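Local coordinates for protein cytochrome P450 268A2 Cyp268A2 (Mycobacterium marinum, PDB 6BLD) that is a haem protein of the cytochrome P450 fold, holding (3E,5E)-6,10-dimethylundeca-3,5,9-trien-2-one in a pocket beside its haem, at residues V91-S99 / L202-H213. Residues are numbered along the deposited sequence; the frame is centred on the assembly and turned at random.
Sequences VPAELLEAS and LAVLFENQMYLH. With DXJ ((3E,5E)-6,10-dimethylundeca-3,5,9-trien-2-one), chain C.
Gln209 reaches across from helix 201-225 to helix 93-97, where its NE2 gives a hydrogen bond to Leu95 O at 2.9 Å. Gln209 NE2 also donates to O14 of DXJ at 2.7 Å, a worked example of one amide tying a backbone carbonyl to a ligand. With CG anti to the carbonyl carbon and the chain extended beyond it, the amide is carried out to both acceptors, and its OE1 turns to the methyl groups of Leu95 and Ala98. Leu95 O is gripped twice, since Ser99 OG also donates to it at 2.8 Å; this second bond probably helps to fix the acceptor that Gln209 uses. One turn further along, the ring edge of His213 meets the backbone just past helix 93-97: NE2 donates to Ala98 O at 2.8 Å, in the ring plane and on a carbonyl lone pair, with a fairly straight N-H...O angle of 164°. At the other end the contact is apolar. Leu95 CD1 lies 3.7 Å from Leu202 CD2, which also touches Pro92 at the N-cap of the short helix, while Leu205 touches both Leu95 and DXJ. The axes of helix 93-97 and of 202-213 run at 27°, in the same general direction. Both segments supply pocket residues, Ser99 from one and Leu205 and Gln209 from the other; 93-97 probably corresponds to the pocket-covering B-C region helix of P450s. Helix 247-278 backs Ser99 and His213, and helix 177-186 packs against Asn208 and Tyr211.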
ATOM      1  N   VAL A  91       7.169   7.879  13.502  1.00 16.36           N
ATOM      2  CA  VAL A  91       8.372   7.816  12.674  1.00 16.28           C
ATOM      3  C   VAL A  91       9.090   9.159  12.770  1.00 16.01           C
ATOM      4  O   VAL A  91       8.426  10.205  12.793  1.00 15.97           O
ATOM      5  CB  VAL A  91       8.017   7.464  11.219  1.00 16.39           C
ATOM      6  CG1 VAL A  91       9.247   7.497  10.323  1.00 16.76           C
ATOM      7  CG2 VAL A  91       7.336   6.102  11.154  1.00 16.38           C
ATOM      8  N   PRO A  92      10.424   9.182  12.857  1.00 16.19           N
ATOM      9  CA  PRO A  92      11.143  10.463  12.915  1.00 16.50           C
ATOM     10  C   PRO A  92      10.755  11.394  11.772  1.00 15.59           C
ATOM     11  O   PRO A  92      10.556  10.965  10.633  1.00 16.00           O
ATOM     12  CB  PRO A  92      12.613  10.041  12.826  1.00 16.98           C
ATOM     13  CG  PRO A  92      12.638   8.684  13.439  1.00 16.99           C
ATOM     14  CD  PRO A  92      11.323   8.034  13.078  1.00 16.62           C
ATOM     15  N   ALA A  93      10.662  12.687  12.094  1.00 15.44           N
ATOM     16  CA  ALA A  93      10.136  13.670  11.151  1.00 15.37           C
ATOM     17  C   ALA A  93      10.984  13.756   9.886  1.00 15.40           C
ATOM     18  O   ALA A  93      10.446  13.911   8.784  1.00 14.75           O
ATOM     19  CB  ALA A  93      10.043  15.039  11.823  1.00 15.18           C
ATOM     20  N   GLU A  94      12.310  13.664  10.024  1.00 15.33           N
ATOM     21  CA  GLU A  94      13.177  13.748   8.852  1.00 16.46           C
ATOM     22  C   GLU A  94      12.873  12.635   7.858  1.00 16.25           C
ATOM     23  O   GLU A  94      12.850  12.866   6.643  1.00 15.28           O
ATOM     24  CB  GLU A  94      14.647  13.704   9.275  1.00 17.06           C
ATOM     25  CG  GLU A  94      15.620  13.530   8.113  1.00 18.04           C
ATOM     26  CD  GLU A  94      16.897  14.331   8.288  1.00 20.18           C
ATOM     27  OE1 GLU A  94      16.990  15.103   9.264  1.00 21.26           O
ATOM     28  OE2 GLU A  94      17.810  14.191   7.446  1.00 21.03           O
ATOM     29  N   LEU A  95      12.627  11.420   8.355  1.00 14.89           N
ATOM     30  CA  LEU A  95      12.259  10.320   7.471  1.00 15.76           C
ATOM     31  C   LEU A  95      10.887  10.546   6.846  1.00 14.89           C
ATOM     32  O   LEU A  95      10.659  10.189   5.684  1.00 14.60           O
ATOM     33  CB  LEU A  95      12.289   8.998   8.238  1.00 15.73           C
ATOM     34  CG  LEU A  95      13.665   8.563   8.744  1.00 16.90           C
ATOM     35  CD1 LEU A  95      13.549   7.397   9.717  1.00 17.19           C
ATOM     36  CD2 LEU A  95      14.572   8.209   7.577  1.00 17.33           C
ATOM     37  N   LEU A  96       9.961  11.140   7.603  1.00 14.22           N
ATOM     38  CA  LEU A  96       8.641  11.441   7.058  1.00 13.81           C
ATOM     39  C   LEU A  96       8.719  12.543   6.008  1.00 14.07           C
ATOM     40  O   LEU A  96       8.148  12.418   4.919  1.00 14.29           O
ATOM     41  CB  LEU A  96       7.687  11.838   8.184  1.00 14.44           C
ATOM     42  CG  LEU A  96       7.264  10.728   9.148  1.00 14.99           C
ATOM     43  CD1 LEU A  96       6.390  11.292  10.259  1.00 15.26           C
ATOM     44  CD2 LEU A  96       6.544   9.610   8.407  1.00 14.49           C
ATOM     45  N   GLU A  97       9.433  13.629   6.316  1.00 14.46           N
ATOM     46  CA  GLU A  97       9.518  14.755   5.392  1.00 14.86           C
ATOM     47  C   GLU A  97      10.165  14.372   4.066  1.00 15.22           C
ATOM     48  O   GLU A  97       9.929  15.045   3.057  1.00 15.85           O
ATOM     49  CB  GLU A  97      10.290  15.906   6.038  1.00 15.43           C
ATOM     50  CG  GLU A  97       9.558  16.579   7.194  1.00 15.67           C
ATOM     51  CD  GLU A  97      10.489  16.986   8.323  1.00 16.85           C
ATOM     52  OE1 GLU A  97      11.719  17.009   8.106  1.00 17.53           O
ATOM     53  OE2 GLU A  97       9.990  17.284   9.430  1.00 17.25           O
ATOM     54  N   ALA A  98      10.962  13.306   4.038  1.00 14.95           N
ATOM     55  CA  ALA A  98      11.657  12.881   2.832  1.00 16.18           C
ATOM     56  C   ALA A  98      10.922  11.782   2.073  1.00 15.64           C
ATOM     57  O   ALA A  98      11.464  11.253   1.097  1.00 16.17           O
ATOM     58  CB  ALA A  98      13.073  12.414   3.180  1.00 16.21           C
ATOM     59  N   SER A  99       9.697  11.435   2.485  1.00 14.36           N
ATOM     60  CA  SER A  99       8.998  10.302   1.885  1.00 15.05           C
ATOM     61  C   SER A  99       7.497  10.494   1.697  1.00 14.80           C
ATOM     62  O   SER A  99       6.933   9.864   0.797  1.00 14.26           O
ATOM     63  CB  SER A  99       9.223   9.041   2.732  1.00 15.23           C
ATOM     64  OG  SER A  99       8.675   9.198   4.028  1.00 15.06           O
ATOM     65  N   LEU A 202      16.619   2.645  11.830  1.00 20.66           N
ATOM     66  CA  LEU A 202      16.670   4.037  11.387  1.00 19.72           C
ATOM     67  C   LEU A 202      17.792   4.261  10.381  1.00 19.33           C
ATOM     68  O   LEU A 202      17.634   5.033   9.426  1.00 18.67           O
ATOM     69  CB  LEU A 202      16.829   4.970  12.588  1.00 20.06           C
ATOM     70  CG  LEU A 202      15.630   5.044  13.535  1.00 19.74           C
ATOM     71  CD1 LEU A 202      15.911   5.982  14.699  1.00 20.28           C
ATOM     72  CD2 LEU A 202      14.379   5.467  12.787  1.00 19.04           C
ATOM     73  N   ALA A 203      18.931   3.594  10.572  1.00 19.54           N
ATOM     74  CA  ALA A 203      20.034   3.740   9.628  1.00 20.06           C
ATOM     75  C   ALA A 203      19.705   3.092   8.290  1.00 19.74           C
ATOM     76  O   ALA A 203      20.075   3.615   7.232  1.00 19.63           O
ATOM     77  CB  ALA A 203      21.313   3.143  10.216  1.00 20.58           C
ATOM     78  N   VAL A 204      19.011   1.951   8.317  1.00 19.63           N
ATOM     79  CA  VAL A 204      18.623   1.284   7.077  1.00 19.31           C
ATOM     80  C   VAL A 204      17.602   2.122   6.319  1.00 19.00           C
ATOM     81  O   VAL A 204      17.652   2.222   5.086  1.00 16.79           O
ATOM     82  CB  VAL A 204      18.089  -0.129   7.382  1.00 19.28           C
ATOM     83  CG1 VAL A 204      17.391  -0.717   6.163  1.00 17.06           C
ATOM     84  CG2 VAL A 204      19.221  -1.033   7.844  1.00 20.39           C
ATOM     85  N   LEU A 205      16.663   2.741   7.040  1.00 16.21           N
ATOM     86  CA  LEU A 205      15.665   3.580   6.385  1.00 15.66           C
ATOM     87  C   LEU A 205      16.312   4.788   5.718  1.00 18.28           C
ATOM     88  O   LEU A 205      15.960   5.142   4.587  1.00 15.81           O
ATOM     89  CB  LEU A 205      14.607   4.023   7.396  1.00 15.17           C
ATOM     90  CG  LEU A 205      13.669   2.932   7.922  1.00 14.86           C
ATOM     91  CD1 LEU A 205      12.774   3.474   9.025  1.00 14.55           C
ATOM     92  CD2 LEU A 205      12.837   2.341   6.796  1.00 14.54           C
ATOM     93  N   PHE A 206      17.268   5.428   6.398  1.00 18.05           N
ATOM     94  CA  PHE A 206      17.938   6.583   5.808  1.00 18.60           C
ATOM     95  C   PHE A 206      18.743   6.188   4.578  1.00 18.93           C
ATOM     96  O   PHE A 206      18.724   6.895   3.565  1.00 17.37           O
ATOM     97  CB  PHE A 206      18.837   7.261   6.841  1.00 19.63           C
ATOM     98  CG  PHE A 206      19.882   8.159   6.237  1.00 21.39           C
ATOM     99  CD1 PHE A 206      19.524   9.361   5.644  1.00 21.89           C
ATOM    100  CD2 PHE A 206      21.220   7.800   6.253  1.00 22.71           C
ATOM    101  CE1 PHE A 206      20.480  10.189   5.085  1.00 22.54           C
ATOM    102  CE2 PHE A 206      22.182   8.625   5.693  1.00 23.62           C
ATOM    103  CZ  PHE A 206      21.812   9.820   5.109  1.00 23.21           C
ATOM    104  N   GLU A 207      19.454   5.059   4.648  1.00 20.61           N
ATOM    105  CA  GLU A 207      20.276   4.620   3.523  1.00 21.29           C
ATOM    106  C   GLU A 207      19.434   4.408   2.270  1.00 19.02           C
ATOM    107  O   GLU A 207      19.808   4.848   1.177  1.00 18.37           O
ATOM    108  CB  GLU A 207      21.023   3.339   3.896  1.00 23.81           C
ATOM    109  CG  GLU A 207      21.700   2.641   2.728  1.00 27.47           C
ATOM    110  CD  GLU A 207      22.154   1.234   3.070  1.00 31.26           C
ATOM    111  OE1 GLU A 207      22.215   0.902   4.274  1.00 32.43           O
ATOM    112  OE2 GLU A 207      22.454   0.460   2.136  1.00 32.91           O
ATOM    113  N   ASN A 208      18.283   3.747   2.411  1.00 18.01           N
ATOM    114  CA  ASN A 208      17.432   3.509   1.251  1.00 16.99           C
ATOM    115  C   ASN A 208      16.707   4.775   0.816  1.00 18.91           C
ATOM    116  O   ASN A 208      16.490   4.979  -0.384  1.00 16.81           O
ATOM    117  CB  ASN A 208      16.443   2.389   1.555  1.00 16.49           C
ATOM    118  CG  ASN A 208      17.120   1.042   1.641  1.00 23.19           C
ATOM    119  OD1 ASN A 208      17.288   0.357   0.633  1.00 23.38           O
ATOM    120  ND2 ASN A 208      17.533   0.662   2.844  1.00 17.07           N
ATOM    121  N   GLN A 209      16.327   5.631   1.766  1.00 16.32           N
ATOM    122  CA  GLN A 209      15.782   6.933   1.400  1.00 16.18           C
ATOM    123  C   GLN A 209      16.829   7.777   0.685  1.00 17.24           C
ATOM    124  O   GLN A 209      16.518   8.474  -0.289  1.00 17.04           O
ATOM    125  CB  GLN A 209      15.272   7.659   2.642  1.00 18.77           C
ATOM    126  CG  GLN A 209      13.852   7.307   3.028  1.00 18.18           C
ATOM    127  CD  GLN A 209      13.287   8.258   4.061  1.00 17.97           C
ATOM    128  OE1 GLN A 209      13.923   9.249   4.419  1.00 15.18           O
ATOM    129  NE2 GLN A 209      12.087   7.963   4.546  1.00 14.34           N
ATOM    130  N   MET A 210      18.077   7.723   1.155  1.00 17.45           N
ATOM    131  CA  MET A 210      19.140   8.504   0.531  1.00 18.24           C
ATOM    132  C   MET A 210      19.350   8.091  -0.919  1.00 18.67           C
ATOM    133  O   MET A 210      19.515   8.946  -1.797  1.00 19.11           O
ATOM    134  CB  MET A 210      20.435   8.351   1.326  1.00 18.82           C
ATOM    135  CG  MET A 210      21.566   9.240   0.853  1.00 24.54           C
ATOM    136  SD  MET A 210      23.075   8.966   1.793  1.00 25.19           S
ATOM    137  CE  MET A 210      23.932   7.810   0.726  1.00 26.57           C
ATOM    138  N   TYR A 211      19.338   6.783  -1.194  1.00 18.62           N
ATOM    139  CA  TYR A 211      19.526   6.322  -2.566  1.00 19.10           C
ATOM    140  C   TYR A 211      18.389   6.789  -3.466  1.00 18.77           C
ATOM    141  O   TYR A 211      18.626   7.251  -4.588  1.00 21.36           O
ATOM    142  CB  TYR A 211      19.645   4.800  -2.608  1.00 19.18           C
ATOM    143  CG  TYR A 211      19.547   4.244  -4.011  1.00 19.53           C
ATOM    144  CD1 TYR A 211      20.607   4.362  -4.898  1.00 20.54           C
ATOM    145  CD2 TYR A 211      18.385   3.625  -4.456  1.00 19.01           C
ATOM    146  CE1 TYR A 211      20.522   3.869  -6.186  1.00 20.95           C
ATOM    147  CE2 TYR A 211      18.290   3.127  -5.745  1.00 22.42           C
ATOM    148  CZ  TYR A 211      19.363   3.253  -6.603  1.00 20.42           C
ATOM    149  OH  TYR A 211      19.279   2.762  -7.883  1.00 28.23           O
ATOM    150  N   LEU A 212      17.144   6.672  -2.992  1.00 17.94           N
ATOM    151  CA  LEU A 212      16.007   7.122  -3.789  1.00 20.85           C
ATOM    152  C   LEU A 212      16.076   8.618  -4.069  1.00 21.19           C
ATOM    153  O   LEU A 212      15.675   9.067  -5.150  1.00 18.27           O
ATOM    154  CB  LEU A 212      14.699   6.768  -3.081  1.00 16.79           C
ATOM    155  CG  LEU A 212      14.376   5.273  -3.004  1.00 16.53           C
ATOM    156  CD1 LEU A 212      13.154   5.025  -2.134  1.00 16.23           C
ATOM    157  CD2 LEU A 212      14.174   4.697  -4.397  1.00 17.27           C
ATOM    158  N   HIS A 213      16.586   9.404  -3.117  1.00 18.02           N
ATOM    159  CA  HIS A 213      16.772  10.830  -3.365  1.00 18.46           C
ATOM    160  C   HIS A 213      17.909  11.084  -4.347  1.00 19.46           C
ATOM    161  O   HIS A 213      17.899  12.098  -5.055  1.00 19.97           O
ATOM    162  CB  HIS A 213      17.025  11.567  -2.049  1.00 18.30           C
ATOM    163  CG  HIS A 213      15.781  11.815  -1.253  1.00 17.52           C
ATOM    164  ND1 HIS A 213      15.461  13.052  -0.736  1.00 17.53           N
ATOM    165  CD2 HIS A 213      14.775  10.985  -0.891  1.00 16.79           C
ATOM    166  CE1 HIS A 213      14.312  12.972  -0.088  1.00 16.84           C
ATOM    167  NE2 HIS A 213      13.875  11.728  -0.166  1.00 16.38           N
TER
HETATM  168  C10 DXJ C 502       7.386   5.664   3.738  1.00 13.73           C
HETATM  169  C13 DXJ C 502       9.952   4.941   6.488  1.00 14.75           C
HETATM  170  C01 DXJ C 502      -0.066   3.875  -0.088  1.00 13.92           C
HETATM  171  C02 DXJ C 502       1.380   3.767   0.385  1.00 13.73           C
HETATM  172  C03 DXJ C 502       2.104   4.859   0.523  1.00 13.46           C
HETATM  173  C04 DXJ C 502       1.979   2.397   0.700  1.00 14.43           C
HETATM  174  C05 DXJ C 502       3.555   4.781   0.997  1.00 13.21           C
HETATM  175  C06 DXJ C 502       3.855   5.783   2.109  1.00 13.17           C
HETATM  176  C07 DXJ C 502       5.351   5.962   2.365  1.00 13.74           C
HETATM  177  C08 DXJ C 502       5.892   5.488   3.470  1.00 13.44           C
HETATM  178  C09 DXJ C 502       6.213   6.697   1.343  1.00 13.91           C
HETATM  179  C11 DXJ C 502       7.862   5.411   4.940  1.00 13.75           C
HETATM  180  C12 DXJ C 502       9.350   5.580   5.238  1.00 14.62           C
HETATM  181  O14 DXJ C 502      10.037   6.206   4.501  1.00 15.04           O